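Local atomic coordinates of UspA1 (Moraxella catarrhalis, PDB entry 3PR7), a protein that acts as a trimeric adhesin on the bacterial surface and binds host fibronectin and the receptor CEACAM1. Residues N23-T28 / N38-R43; G42-I47 / N57-I62; L51-T56 / G66-K71. One frame throughout, in Å; residues are numbered along the deposited sequence.

Contact 1 (N23-T28 / N38-R43); sequences NTANGT and NKTKGR
Asn23 and Asn38 stand one above the other on successive coils and point the same way. Asn23 OD1 takes the backbone N-H of Asn38 at 2.9 Å, in the carbonyl plane and nearly straight. With chi1 at -71°, CG of Asn23 sits beside its own backbone N, and the amide oxygen reaches the next coil. The two amide planes are only 15° apart. OD1 of Asn38 accepts from Asn53 N, one coil further on. ND2 of Asn23 is held by Gly35 O, which fixes the amide rotation.

Backbone bonds run in parallel register. Thr24 N gives to Asn38 O, Thr40 N to Thr24 O and Asn26 N to Thr40 O, each at 2.9 Å. Thr28 N closes the row on Gly42 O at 3.1 Å. The bond from Gly42 N to Asn26 O is weak. The strand axes lie 4.8 Å apart and 8° from parallel.

Side-chain packing is modest. OG1 of Thr24 rests against CG of Lys39 at 3.4 Å. Thr28 CB lies along the Arg43 chain, 3.7 Å from CD. On the other face, which carries Ala25, Thr40 OG1 meets the Ala25 methyl and makes a weak bond to Thr24 O. Ile32 packs against Thr40 on this side.

At Gly27 and Gly42 the chain turns a corner. Parallel strands in register, with asparagine over asparagine at one end, glycine over glycine at the corner and an inward asparagine bonding to the next coil, are characteristic of the left-handed parallel beta-roll of YadA-like adhesin heads.

Contact 2 (G42-I47 / N57-I62); sequences GRYSTI and NEYSTI
Gly42 lies against Asn57 at the corner of the coil. Its CA is 3.5 Å from Asn57 O, and its positive phi (85°) suits glycine.

Arg43 runs alongside Glu58, both side chains pointing the same way. Glu58 OE2 sits over one face of the guanidinium, 3.3 Å from NH2. No N-H points at it, so this salt bridge rests on charge alone. The other oxygen of Glu58 has a weak, long ion pair with Arg73. The Arg43 backbone is held more directly: its O accepts Tyr59 N at 2.9 Å, nearly straight.

The Tyr44 ring lies beside that of Tyr59, near parallel but slid along. The planes are 8° apart, but the centroids are 5.6 Å apart and the rings barely overlap. The closest touch is Tyr44 CB on Tyr59 CD2, at 3.6 Å. Tyr29 and Tyr74 continue the aromatic row at its two ends. Leu51 of the second subunit packs on both tyrosines.

Ser45 turns its hydroxyl to the next coil. OG gives a hydrogen bond to Asn57 O at 2.8 Å, from above the carbonyl plane. It also lies 2.9 Å from Ser60 OG, which is bonded to Thr56 O.

Thr46 pairs with Thr61 in parallel register. Its N gives to Ser60 O, and its O takes Ile62 N at 2.9 Å. Thr46 OG1 is bonded to Ser64 of the second subunit, on the face toward the trimer interface.

Ile47 CG1 packs loosely against Ile62 CB on the opposite face of the strands, where Ala55 also meets Ile47. Isoleucines piled inside the coil, with threonines facing another subunit, fit the trimeric beta-roll head of YadA-type adhesins.

Contact 3 (L51-T56 / G66-K71); sequences LFNEAT and GYNKAK
Phe52 and Tyr67 occupy equivalent places on two successive coils of the YadA-like beta-roll. Their rings are nearly parallel, with planes 10° apart, but they are slid past each other and barely overlap. CB of Phe52 lies against the CD1 side of the Tyr67 ring, 3.6 Å from CD1. Tyr37 stacks on Phe52 and Tyr82 meets Tyr67, so the aromatic row runs on in both directions. Leu51 also approaches Tyr67. Its CG is anti to the backbone N (chi1 178°), which carries CD2 alongside the phenol end of the ring. Tyr44 of the third subunit packs on Leu51, and Tyr74 of that subunit on Tyr67, so both residues lie at the interface between subunits.

Backbone bonds join the segments on both sides of Asn53. Tyr67 N gives to Leu51 O at 2.8 Å, Glu54 N to Asn68 O at 2.8 Å and Ala70 N to Glu54 O at 2.7 Å. Thr56 N reaches Ala70 O from above the carbonyl plane.

Asn53 adds a side-chain bond where the backbone makes none to Asn68 N. Its OD1 accepts Asn68 N at 3.0 Å, in the carbonyl plane. Its ND2 is held by Gly65 O, which fixes the way the amide faces. Asn68 repeats the arrangement one coil on, its OD1 accepting from Asn83 N. Both asparagines pack against Ile62 inside the roll.

On the outer face Glu54 and Lys69 lie side by side. Their salt bridge is long, 4.0 Å from OE1 to NZ. Thr56 lies beside Lys71 on the same flank. The carboxylate rests closer on the aliphatic part of the lysine, with Glu54 OE1 3.2 Å from Lys69 CE.

How the contacts relate
The three contacts belong to neighbouring coils near the N-terminal end of the chain. Their centres lie about 8 Å (contacts 1 and 2), 11 Å (1 and 3) and 10 Å (2 and 3) apart. Contacts 1 and 3 share one parallel sheet, in which strands 39-41 and 54-55 are neighbours; contact 2 pairs strands 46-47 and 61-62 on another face of the roll. Contact 1 ends where contact 2 begins, at Gly42 and Arg43, while the segments of contacts 2 and 3 alternate. In each contact the segments are offset by 15 residues, one coil. Ile47 packs on Asn38 and Thr40, Ile62 on Asn53 and Asn68. Such coils, repeated, form the extended beta-roll, consistent with a YadA-like adhesin head.

Contact 1 (N23-T28 / N38-R43)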
ATOM      1  N   ASN A  23      18.036   2.826 -42.810  1.00 94.72           N
ATOM      2  CA  ASN A  23      18.628   3.165 -41.522  1.00 92.16           C
ATOM      3  C   ASN A  23      19.559   4.363 -41.678  1.00 91.75           C
ATOM      4  O   ASN A  23      20.500   4.320 -42.471  1.00 93.00           O
ATOM      5  CB  ASN A  23      19.386   1.969 -40.936  1.00 91.92           C
ATOM      6  CG  ASN A  23      18.463   0.855 -40.473  1.00 92.43           C
ATOM      7  OD1 ASN A  23      17.308   1.089 -40.121  1.00 92.61           O
ATOM      8  ND2 ASN A  23      18.980  -0.367 -40.462  1.00 93.52           N
ATOM      9  N   THR A  24      19.285   5.433 -40.938  1.00 90.63           N
ATOM     10  CA  THR A  24      20.066   6.666 -41.055  1.00 91.18           C
ATOM     11  C   THR A  24      20.749   7.054 -39.749  1.00 89.92           C
ATOM     12  O   THR A  24      20.187   6.890 -38.665  1.00 88.41           O
ATOM     13  CB  THR A  24      19.213   7.859 -41.556  1.00 92.84           C
ATOM     14  OG1 THR A  24      18.082   8.043 -40.696  1.00 92.40           O
ATOM     15  CG2 THR A  24      18.736   7.630 -42.988  1.00 94.49           C
ATOM     16  N   ALA A  25      21.969   7.569 -39.872  1.00 90.99           N
ATOM     17  CA  ALA A  25      22.727   8.078 -38.736  1.00 90.79           C
ATOM     18  C   ALA A  25      23.174   9.515 -38.994  1.00 93.60           C
ATOM     19  O   ALA A  25      23.621   9.850 -40.093  1.00 95.94           O
ATOM     20  CB  ALA A  25      23.922   7.191 -38.456  1.00 90.97           C
ATOM     21  N   ASN A  26      23.042  10.353 -37.972  1.00 93.69           N
ATOM     22  CA  ASN A  26      23.393  11.764 -38.061  1.00 97.13           C
ATOM     23  C   ASN A  26      24.093  12.213 -36.777  1.00 97.71           C
ATOM     24  O   ASN A  26      23.501  12.887 -35.929  1.00 98.16           O
ATOM     25  CB  ASN A  26      22.135  12.600 -38.344  1.00 98.34           C
ATOM     26  CG  ASN A  26      22.444  14.060 -38.646  1.00104.51           C
ATOM     27  OD1 ASN A  26      23.548  14.409 -39.067  1.00109.00           O
ATOM     28  ND2 ASN A  26      21.454  14.923 -38.435  1.00107.51           N
ATOM     29  N   GLY A  27      25.355  11.817 -36.637  1.00 97.96           N
ATOM     30  CA  GLY A  27      26.137  12.122 -35.443  1.00 98.54           C
ATOM     31  C   GLY A  27      27.369  11.251 -35.284  1.00 98.24           C
ATOM     32  O   GLY A  27      27.905  10.737 -36.265  1.00 98.95           O
ATOM     33  N   THR A  28      27.803  11.079 -34.038  1.00100.26           N
ATOM     34  CA  THR A  28      29.058  10.396 -33.729  1.00102.13           C
ATOM     35  C   THR A  28      28.831   9.148 -32.873  1.00 97.43           C
ATOM     36  O   THR A  28      28.022   9.163 -31.947  1.00 94.69           O
ATOM     37  CB  THR A  28      30.037  11.358 -33.013  1.00108.93           C
ATOM     38  OG1 THR A  28      30.050  12.622 -33.688  1.00113.04           O
ATOM     39  CG2 THR A  28      31.449  10.803 -32.991  1.00114.14           C
ATOM     40  N   ASN A  38      15.240   2.902 -39.145  1.00 68.74           N
ATOM     41  CA  ASN A  38      15.669   3.405 -37.850  1.00 66.74           C
ATOM     42  C   ASN A  38      16.551   4.647 -37.983  1.00 67.90           C
ATOM     43  O   ASN A  38      17.463   4.684 -38.809  1.00 69.04           O
ATOM     44  CB  ASN A  38      16.393   2.303 -37.076  1.00 64.87           C
ATOM     45  CG  ASN A  38      15.520   1.079 -36.850  1.00 64.47           C
ATOM     46  OD1 ASN A  38      14.398   1.185 -36.360  1.00 64.52           O
ATOM     47  ND2 ASN A  38      16.036  -0.089 -37.203  1.00 64.70           N
ATOM     48  N   LYS A  39      16.257   5.666 -37.178  1.00 68.53           N
ATOM     49  CA  LYS A  39      17.032   6.907 -37.169  1.00 70.81           C
ATOM     50  C   LYS A  39      17.836   7.036 -35.883  1.00 69.60           C
ATOM     51  O   LYS A  39      17.341   6.728 -34.797  1.00 68.29           O
ATOM     52  CB  LYS A  39      16.121   8.133 -37.289  1.00 73.84           C
ATOM     53  CG  LYS A  39      15.405   8.321 -38.616  1.00 78.92           C
ATOM     54  CD  LYS A  39      14.747   9.701 -38.652  1.00 87.48           C
ATOM     55  CE  LYS A  39      13.439   9.699 -39.434  1.00 93.17           C
ATOM     56  NZ  LYS A  39      13.647   9.605 -40.903  1.00 97.61           N
ATOM     57  N   THR A  40      19.075   7.499 -36.010  1.00 70.96           N
ATOM     58  CA  THR A  40      19.882   7.880 -34.853  1.00 71.52           C
ATOM     59  C   THR A  40      20.481   9.268 -35.044  1.00 75.36           C
ATOM     60  O   THR A  40      20.893   9.633 -36.148  1.00 77.33           O
ATOM     61  CB  THR A  40      21.015   6.880 -34.563  1.00 70.75           C
ATOM     62  OG1 THR A  40      21.705   6.578 -35.779  1.00 72.27           O
ATOM     63  CG2 THR A  40      20.472   5.596 -33.962  1.00 67.78           C
ATOM     64  N   LYS A  41      20.507  10.037 -33.959  1.00 77.22           N
ATOM     65  CA  LYS A  41      21.102  11.368 -33.936  1.00 82.06           C
ATOM     66  C   LYS A  41      21.877  11.543 -32.635  1.00 83.51           C
ATOM     67  O   LYS A  41      21.743  10.735 -31.715  1.00 81.25           O
ATOM     68  CB  LYS A  41      20.021  12.447 -34.043  1.00 84.71           C
ATOM     69  CG  LYS A  41      19.454  12.651 -35.438  1.00 87.27           C
ATOM     70  CD  LYS A  41      18.241  13.570 -35.398  1.00 93.66           C
ATOM     71  CE  LYS A  41      17.863  14.051 -36.790  1.00 98.57           C
ATOM     72  NZ  LYS A  41      16.696  14.975 -36.751  1.00104.18           N
ATOM     73  N   GLY A  42      22.686  12.595 -32.564  1.00 88.15           N
ATOM     74  CA  GLY A  42      23.439  12.909 -31.353  1.00 90.98           C
ATOM     75  C   GLY A  42      24.746  12.149 -31.259  1.00 91.29           C
ATOM     76  O   GLY A  42      25.443  11.971 -32.257  1.00 91.99           O
ATOM     77  N   ARG A  43      25.081  11.710 -30.048  1.00 91.63           N
ATOM     78  CA  ARG A  43      26.314  10.970 -29.802  1.00 93.29           C
ATOM     79  C   ARG A  43      26.081   9.750 -28.918  1.00 89.60           C
ATOM     80  O   ARG A  43      25.366   9.825 -27.919  1.00 88.93           O
ATOM     81  CB  ARG A  43      27.384  11.878 -29.179  1.00100.54           C
ATOM     82  CG  ARG A  43      28.062  12.814 -30.172  1.00107.69           C
ATOM     83  CD  ARG A  43      29.501  13.132 -29.770  1.00120.10           C
ATOM     84  NE  ARG A  43      29.610  14.326 -28.934  1.00130.04           N
ATOM     85  CZ  ARG A  43      29.727  14.320 -27.608  1.00135.13           C
ATOM     86  NH1 ARG A  43      29.753  13.175 -26.934  1.00133.35           N
ATOM     87  NH2 ARG A  43      29.819  15.468 -26.950  1.00142.67           N
TER

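Contact 2 (G42-I47 / N57-I62)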
ATOM      1  N   GLY A  42      22.686  12.595 -32.564  1.00 88.15           N
ATOM      2  CA  GLY A  42      23.439  12.909 -31.353  1.00 90.98           C
ATOM      3  C   GLY A  42      24.746  12.149 -31.259  1.00 91.29           C
ATOM      4  O   GLY A  42      25.443  11.971 -32.257  1.00 91.99           O
ATOM      5  N   ARG A  43      25.081  11.710 -30.048  1.00 91.63           N
ATOM      6  CA  ARG A  43      26.314  10.970 -29.802  1.00 93.29           C
ATOM      7  C   ARG A  43      26.081   9.750 -28.918  1.00 89.60           C
ATOM      8  O   ARG A  43      25.366   9.825 -27.919  1.00 88.93           O
ATOM      9  CB  ARG A  43      27.384  11.878 -29.179  1.00100.54           C
ATOM     10  CG  ARG A  43      28.062  12.814 -30.172  1.00107.69           C
ATOM     11  CD  ARG A  43      29.501  13.132 -29.770  1.00120.10           C
ATOM     12  NE  ARG A  43      29.610  14.326 -28.934  1.00130.04           N
ATOM     13  CZ  ARG A  43      29.727  14.320 -27.608  1.00135.13           C
ATOM     14  NH1 ARG A  43      29.753  13.175 -26.934  1.00133.35           N
ATOM     15  NH2 ARG A  43      29.819  15.468 -26.950  1.00142.67           N
ATOM     16  N   TYR A  44      26.685   8.628 -29.307  1.00 87.88           N
ATOM     17  CA  TYR A  44      26.697   7.390 -28.512  1.00 85.91           C
ATOM     18  C   TYR A  44      25.325   6.741 -28.297  1.00 79.96           C
ATOM     19  O   TYR A  44      25.114   6.032 -27.310  1.00 79.58           O
ATOM     20  CB  TYR A  44      27.406   7.608 -27.169  1.00 90.95           C
ATOM     21  CG  TYR A  44      28.837   8.065 -27.303  1.00 98.73           C
ATOM     22  CD1 TYR A  44      29.846   7.160 -27.632  1.00102.48           C
ATOM     23  CD2 TYR A  44      29.187   9.400 -27.102  1.00105.00           C
ATOM     24  CE1 TYR A  44      31.168   7.572 -27.759  1.00110.32           C
ATOM     25  CE2 TYR A  44      30.508   9.823 -27.226  1.00112.86           C
ATOM     26  CZ  TYR A  44      31.492   8.903 -27.556  1.00115.36           C
ATOM     27  OH  TYR A  44      32.802   9.308 -27.682  1.00123.79           O
ATOM     28  N   SER A  45      24.405   6.979 -29.226  1.00 75.85           N
ATOM     29  CA  SER A  45      23.071   6.397 -29.149  1.00 70.88           C
ATOM     30  C   SER A  45      23.010   5.070 -29.899  1.00 67.76           C
ATOM     31  O   SER A  45      23.814   4.825 -30.799  1.00 68.82           O
ATOM     32  CB  SER A  45      22.034   7.382 -29.678  1.00 70.07           C
ATOM     33  OG  SER A  45      21.975   8.523 -28.840  1.00 72.91           O
ATOM     34  N   THR A  46      22.060   4.220 -29.518  1.00 64.51           N
ATOM     35  CA  THR A  46      22.014   2.835 -29.992  1.00 62.52           C
ATOM     36  C   THR A  46      20.591   2.339 -30.249  1.00 59.43           C
ATOM     37  O   THR A  46      19.691   2.565 -29.440  1.00 58.84           O
ATOM     38  CB  THR A  46      22.679   1.878 -28.967  1.00 64.35           C
ATOM     39  OG1 THR A  46      23.972   2.376 -28.598  1.00 67.90           O
ATOM     40  CG2 THR A  46      22.820   0.463 -29.526  1.00 64.41           C
ATOM     41  N   ILE A  47      20.406   1.665 -31.381  1.00 58.17           N
ATOM     42  CA  ILE A  47      19.187   0.918 -31.666  1.00 56.35           C
ATOM     43  C   ILE A  47      19.588  -0.506 -32.023  1.00 57.59           C
ATOM     44  O   ILE A  47      20.330  -0.722 -32.985  1.00 58.79           O
ATOM     45  CB  ILE A  47      18.372   1.543 -32.822  1.00 55.50           C
ATOM     46  CG1 ILE A  47      17.927   2.959 -32.454  1.00 54.84           C
ATOM     47  CG2 ILE A  47      17.163   0.671 -33.166  1.00 54.78           C
ATOM     48  CD1 ILE A  47      17.248   3.706 -33.571  1.00 54.41           C
ATOM     49  N   ASN A  57      19.642  12.409 -29.315  1.00 79.17           N
ATOM     50  CA  ASN A  57      20.316  12.910 -28.117  1.00 80.14           C
ATOM     51  C   ASN A  57      21.563  12.099 -27.770  1.00 80.30           C
ATOM     52  O   ASN A  57      22.011  11.267 -28.561  1.00 80.03           O
ATOM     53  CB  ASN A  57      19.350  12.956 -26.927  1.00 77.79           C
ATOM     54  CG  ASN A  57      19.391  14.280 -26.201  1.00 80.64           C
ATOM     55  OD1 ASN A  57      19.856  14.366 -25.062  1.00 81.39           O
ATOM     56  ND2 ASN A  57      18.912  15.329 -26.865  1.00 83.04           N
ATOM     57  N   GLU A  58      22.122  12.345 -26.590  1.00 81.14           N
ATOM     58  CA  GLU A  58      23.336  11.659 -26.163  1.00 82.19           C
ATOM     59  C   GLU A  58      23.041  10.475 -25.243  1.00 78.31           C
ATOM     60  O   GLU A  58      22.263  10.588 -24.291  1.00 76.52           O
ATOM     61  CB  GLU A  58      24.306  12.638 -25.497  1.00 86.64           C
ATOM     62  CG  GLU A  58      24.883  13.688 -26.447  1.00 93.60           C
ATOM     63  CD  GLU A  58      25.878  14.625 -25.774  1.00102.35           C
ATOM     64  OE1 GLU A  58      25.990  14.608 -24.529  1.00104.11           O
ATOM     65  OE2 GLU A  58      26.550  15.389 -26.501  1.00108.07           O
ATOM     66  N   TYR A  59      23.669   9.342 -25.558  1.00 77.24           N
ATOM     67  CA  TYR A  59      23.607   8.104 -24.765  1.00 74.50           C
ATOM     68  C   TYR A  59      22.212   7.475 -24.608  1.00 69.98           C
ATOM     69  O   TYR A  59      21.947   6.805 -23.606  1.00 68.50           O
ATOM     70  CB  TYR A  59      24.239   8.285 -23.378  1.00 76.20           C
ATOM     71  CG  TYR A  59      25.517   9.092 -23.327  1.00 80.95           C
ATOM     72  CD1 TYR A  59      25.510  10.406 -22.866  1.00 83.40           C
ATOM     73  CD2 TYR A  59      26.737   8.537 -23.712  1.00 84.21           C
ATOM     74  CE1 TYR A  59      26.680  11.156 -22.801  1.00 88.49           C
ATOM     75  CE2 TYR A  59      27.916   9.280 -23.654  1.00 89.11           C
ATOM     76  CZ  TYR A  59      27.878  10.588 -23.196  1.00 91.23           C
ATOM     77  OH  TYR A  59      29.036  11.330 -23.131  1.00 96.94           O
ATOM     78  N   SER A  60      21.328   7.685 -25.581  1.00 67.97           N
ATOM     79  CA  SER A  60      20.004   7.056 -25.544  1.00 64.02           C
ATOM     80  C   SER A  60      20.060   5.615 -26.055  1.00 62.64           C
ATOM     81  O   SER A  60      21.033   5.214 -26.704  1.00 64.47           O
ATOM     82  CB  SER A  60      18.981   7.880 -26.324  1.00 63.39           C
ATOM     83  OG  SER A  60      19.321   7.951 -27.695  1.00 64.84           O
ATOM     84  N   THR A  61      19.015   4.846 -25.754  1.00 59.67           N
ATOM     85  CA  THR A  61      18.992   3.404 -26.006  1.00 58.69           C
ATOM     86  C   THR A  61      17.606   2.915 -26.417  1.00 56.03           C
ATOM     87  O   THR A  61      16.618   3.189 -25.732  1.00 54.39           O
ATOM     88  CB  THR A  61      19.397   2.617 -24.732  1.00 58.82           C
ATOM     89  OG1 THR A  61      20.610   3.151 -24.188  1.00 61.79           O
ATOM     90  CG2 THR A  61      19.580   1.128 -25.030  1.00 59.12           C
ATOM     91  N   ILE A  62      17.537   2.192 -27.533  1.00 55.99           N
ATOM     92  CA  ILE A  62      16.346   1.415 -27.872  1.00 53.94           C
ATOM     93  C   ILE A  62      16.756  -0.030 -28.134  1.00 55.08           C
ATOM     94  O   ILE A  62      17.544  -0.301 -29.043  1.00 57.06           O
ATOM     95  CB  ILE A  62      15.570   1.996 -29.083  1.00 53.69           C
ATOM     96  CG1 ILE A  62      14.971   3.359 -28.726  1.00 52.54           C
ATOM     97  CG2 ILE A  62      14.454   1.037 -29.522  1.00 52.14           C
ATOM     98  CD1 ILE A  62      14.313   4.080 -29.886  1.00 52.84           C
TER

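Contact 3 (L51-T56 / G66-K71)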
ATOM      1  N   LEU A  51      12.016  -1.753 -36.153  1.00 66.09           N
ATOM      2  CA  LEU A  51      11.408  -0.967 -37.216  1.00 68.02           C
ATOM      3  C   LEU A  51      10.958   0.422 -36.757  1.00 67.63           C
ATOM      4  O   LEU A  51      10.254   0.552 -35.757  1.00 67.86           O
ATOM      5  CB  LEU A  51      10.232  -1.740 -37.830  1.00 71.90           C
ATOM      6  CG  LEU A  51       9.530  -0.925 -38.920  1.00 75.01           C
ATOM      7  CD1 LEU A  51      10.243  -0.892 -40.269  1.00 76.23           C
ATOM      8  CD2 LEU A  51       8.041  -1.147 -39.029  1.00 79.74           C
ATOM      9  N   PHE A  52      11.372   1.446 -37.507  1.00 67.94           N
ATOM     10  CA  PHE A  52      10.990   2.848 -37.269  1.00 68.89           C
ATOM     11  C   PHE A  52      11.287   3.382 -35.869  1.00 67.10           C
ATOM     12  O   PHE A  52      10.508   4.158 -35.305  1.00 68.86           O
ATOM     13  CB  PHE A  52       9.524   3.099 -37.644  1.00 72.85           C
ATOM     14  CG  PHE A  52       9.326   3.446 -39.083  1.00 76.10           C
ATOM     15  CD1 PHE A  52       9.734   4.686 -39.572  1.00 77.20           C
ATOM     16  CD2 PHE A  52       8.737   2.541 -39.955  1.00 79.03           C
ATOM     17  CE1 PHE A  52       9.561   5.018 -40.908  1.00 80.71           C
ATOM     18  CE2 PHE A  52       8.559   2.861 -41.296  1.00 82.75           C
ATOM     19  CZ  PHE A  52       8.974   4.105 -41.774  1.00 83.52           C
ATOM     20  N   ASN A  53      12.424   2.971 -35.321  1.00 64.53           N
ATOM     21  CA  ASN A  53      12.856   3.448 -34.019  1.00 63.55           C
ATOM     22  C   ASN A  53      13.724   4.699 -34.152  1.00 64.09           C
ATOM     23  O   ASN A  53      14.569   4.780 -35.041  1.00 63.99           O
ATOM     24  CB  ASN A  53      13.581   2.333 -33.257  1.00 61.56           C
ATOM     25  CG  ASN A  53      12.671   1.148 -32.945  1.00 61.87           C
ATOM     26  OD1 ASN A  53      11.554   1.319 -32.453  1.00 63.33           O
ATOM     27  ND2 ASN A  53      13.151  -0.058 -33.225  1.00 60.59           N
ATOM     28  N   GLU A  54      13.482   5.682 -33.287  1.00 65.73           N
ATOM     29  CA  GLU A  54      14.263   6.920 -33.262  1.00 67.57           C
ATOM     30  C   GLU A  54      15.003   7.067 -31.941  1.00 66.63           C
ATOM     31  O   GLU A  54      14.387   7.239 -30.890  1.00 67.66           O
ATOM     32  CB  GLU A  54      13.364   8.143 -33.461  1.00 71.66           C
ATOM     33  CG  GLU A  54      13.082   8.526 -34.902  1.00 77.17           C
ATOM     34  CD  GLU A  54      12.456   9.911 -35.022  1.00 86.68           C
ATOM     35  OE1 GLU A  54      11.415  10.168 -34.369  1.00 90.82           O
ATOM     36  OE2 GLU A  54      13.005  10.747 -35.772  1.00 90.82           O
ATOM     37  N   ALA A  55      16.328   6.998 -31.996  1.00 65.44           N
ATOM     38  CA  ALA A  55      17.150   7.267 -30.824  1.00 65.76           C
ATOM     39  C   ALA A  55      18.017   8.492 -31.079  1.00 68.10           C
ATOM     40  O   ALA A  55      19.030   8.414 -31.773  1.00 68.14           O
ATOM     41  CB  ALA A  55      18.002   6.058 -30.468  1.00 63.99           C
ATOM     42  N   THR A  56      17.596   9.629 -30.534  1.00 73.03           N
ATOM     43  CA  THR A  56      18.341  10.878 -30.680  1.00 76.06           C
ATOM     44  C   THR A  56      18.995  11.245 -29.352  1.00 76.18           C
ATOM     45  O   THR A  56      18.915  10.484 -28.386  1.00 73.78           O
ATOM     46  CB  THR A  56      17.448  12.046 -31.191  1.00 77.81           C
ATOM     47  OG1 THR A  56      16.655  12.568 -30.116  1.00 77.08           O
ATOM     48  CG2 THR A  56      16.536  11.588 -32.333  1.00 77.16           C
ATOM     49  N   GLY A  66       9.113  -1.659 -32.374  1.00 53.18           N
ATOM     50  CA  GLY A  66       8.702  -0.756 -33.437  1.00 54.24           C
ATOM     51  C   GLY A  66       8.228   0.606 -32.972  1.00 53.46           C
ATOM     52  O   GLY A  66       7.603   0.732 -31.916  1.00 51.79           O
ATOM     53  N   TYR A  67       8.539   1.625 -33.774  1.00 55.04           N
ATOM     54  CA  TYR A  67       7.992   2.979 -33.618  1.00 55.52           C
ATOM     55  C   TYR A  67       8.273   3.615 -32.255  1.00 53.99           C
ATOM     56  O   TYR A  67       7.510   4.463 -31.781  1.00 53.92           O
ATOM     57  CB  TYR A  67       6.490   2.991 -33.929  1.00 56.06           C
ATOM     58  CG  TYR A  67       6.132   2.261 -35.204  1.00 58.60           C
ATOM     59  CD1 TYR A  67       6.160   2.915 -36.436  1.00 61.87           C
ATOM     60  CD2 TYR A  67       5.772   0.914 -35.183  1.00 58.83           C
ATOM     61  CE1 TYR A  67       5.844   2.245 -37.609  1.00 64.47           C
ATOM     62  CE2 TYR A  67       5.450   0.238 -36.351  1.00 61.45           C
ATOM     63  CZ  TYR A  67       5.487   0.910 -37.557  1.00 64.14           C
ATOM     64  OH  TYR A  67       5.161   0.243 -38.712  1.00 67.18           O
ATOM     65  N   ASN A  68       9.375   3.203 -31.638  1.00 53.26           N
ATOM     66  CA  ASN A  68       9.786   3.748 -30.354  1.00 52.45           C
ATOM     67  C   ASN A  68      10.626   5.005 -30.543  1.00 54.35           C
ATOM     68  O   ASN A  68      11.351   5.130 -31.529  1.00 56.06           O
ATOM     69  CB  ASN A  68      10.545   2.694 -29.544  1.00 51.27           C
ATOM     70  CG  ASN A  68       9.673   1.505 -29.174  1.00 50.17           C
ATOM     71  OD1 ASN A  68       8.531   1.664 -28.737  1.00 50.13           O
ATOM     72  ND2 ASN A  68      10.210   0.305 -29.348  1.00 50.31           N
ATOM     73  N   LYS A  69      10.510   5.941 -29.605  1.00 54.56           N
ATOM     74  CA  LYS A  69      11.263   7.191 -29.672  1.00 57.02           C
ATOM     75  C   LYS A  69      11.976   7.501 -28.362  1.00 56.40           C
ATOM     76  O   LYS A  69      11.348   7.857 -27.365  1.00 55.50           O
ATOM     77  CB  LYS A  69      10.360   8.355 -30.083  1.00 59.07           C
ATOM     78  CG  LYS A  69       9.956   8.339 -31.545  1.00 63.06           C
ATOM     79  CD  LYS A  69       8.881   9.376 -31.832  1.00 69.79           C
ATOM     80  CE  LYS A  69       8.519   9.391 -33.309  1.00 74.56           C
ATOM     81  NZ  LYS A  69       7.501  10.422 -33.645  1.00 79.01           N
ATOM     82  N   ALA A  70      13.295   7.343 -28.378  1.00 57.30           N
ATOM     83  CA  ALA A  70      14.134   7.718 -27.251  1.00 57.89           C
ATOM     84  C   ALA A  70      14.884   9.004 -27.570  1.00 61.27           C
ATOM     85  O   ALA A  70      16.063   8.981 -27.933  1.00 62.96           O
ATOM     86  CB  ALA A  70      15.100   6.595 -26.899  1.00 56.98           C
ATOM     87  N   LYS A  71      14.177  10.125 -27.470  1.00 62.98           N
ATOM     88  CA  LYS A  71      14.805  11.442 -27.452  1.00 66.86           C
ATOM     89  C   LYS A  71      15.221  11.644 -25.998  1.00 66.28           C
ATOM     90  O   LYS A  71      14.908  10.807 -25.155  1.00 63.96           O
ATOM     91  CB  LYS A  71      13.814  12.522 -27.894  1.00 69.28           C
ATOM     92  CG  LYS A  71      12.672  12.006 -28.768  1.00 71.58           C
ATOM     93  CD  LYS A  71      12.125  13.089 -29.681  1.00 81.33           C
ATOM     94  CE  LYS A  71      10.660  12.839 -30.020  1.00 84.07           C
ATOM     95  NZ  LYS A  71      10.099  13.923 -30.875  1.00 90.54           N
TER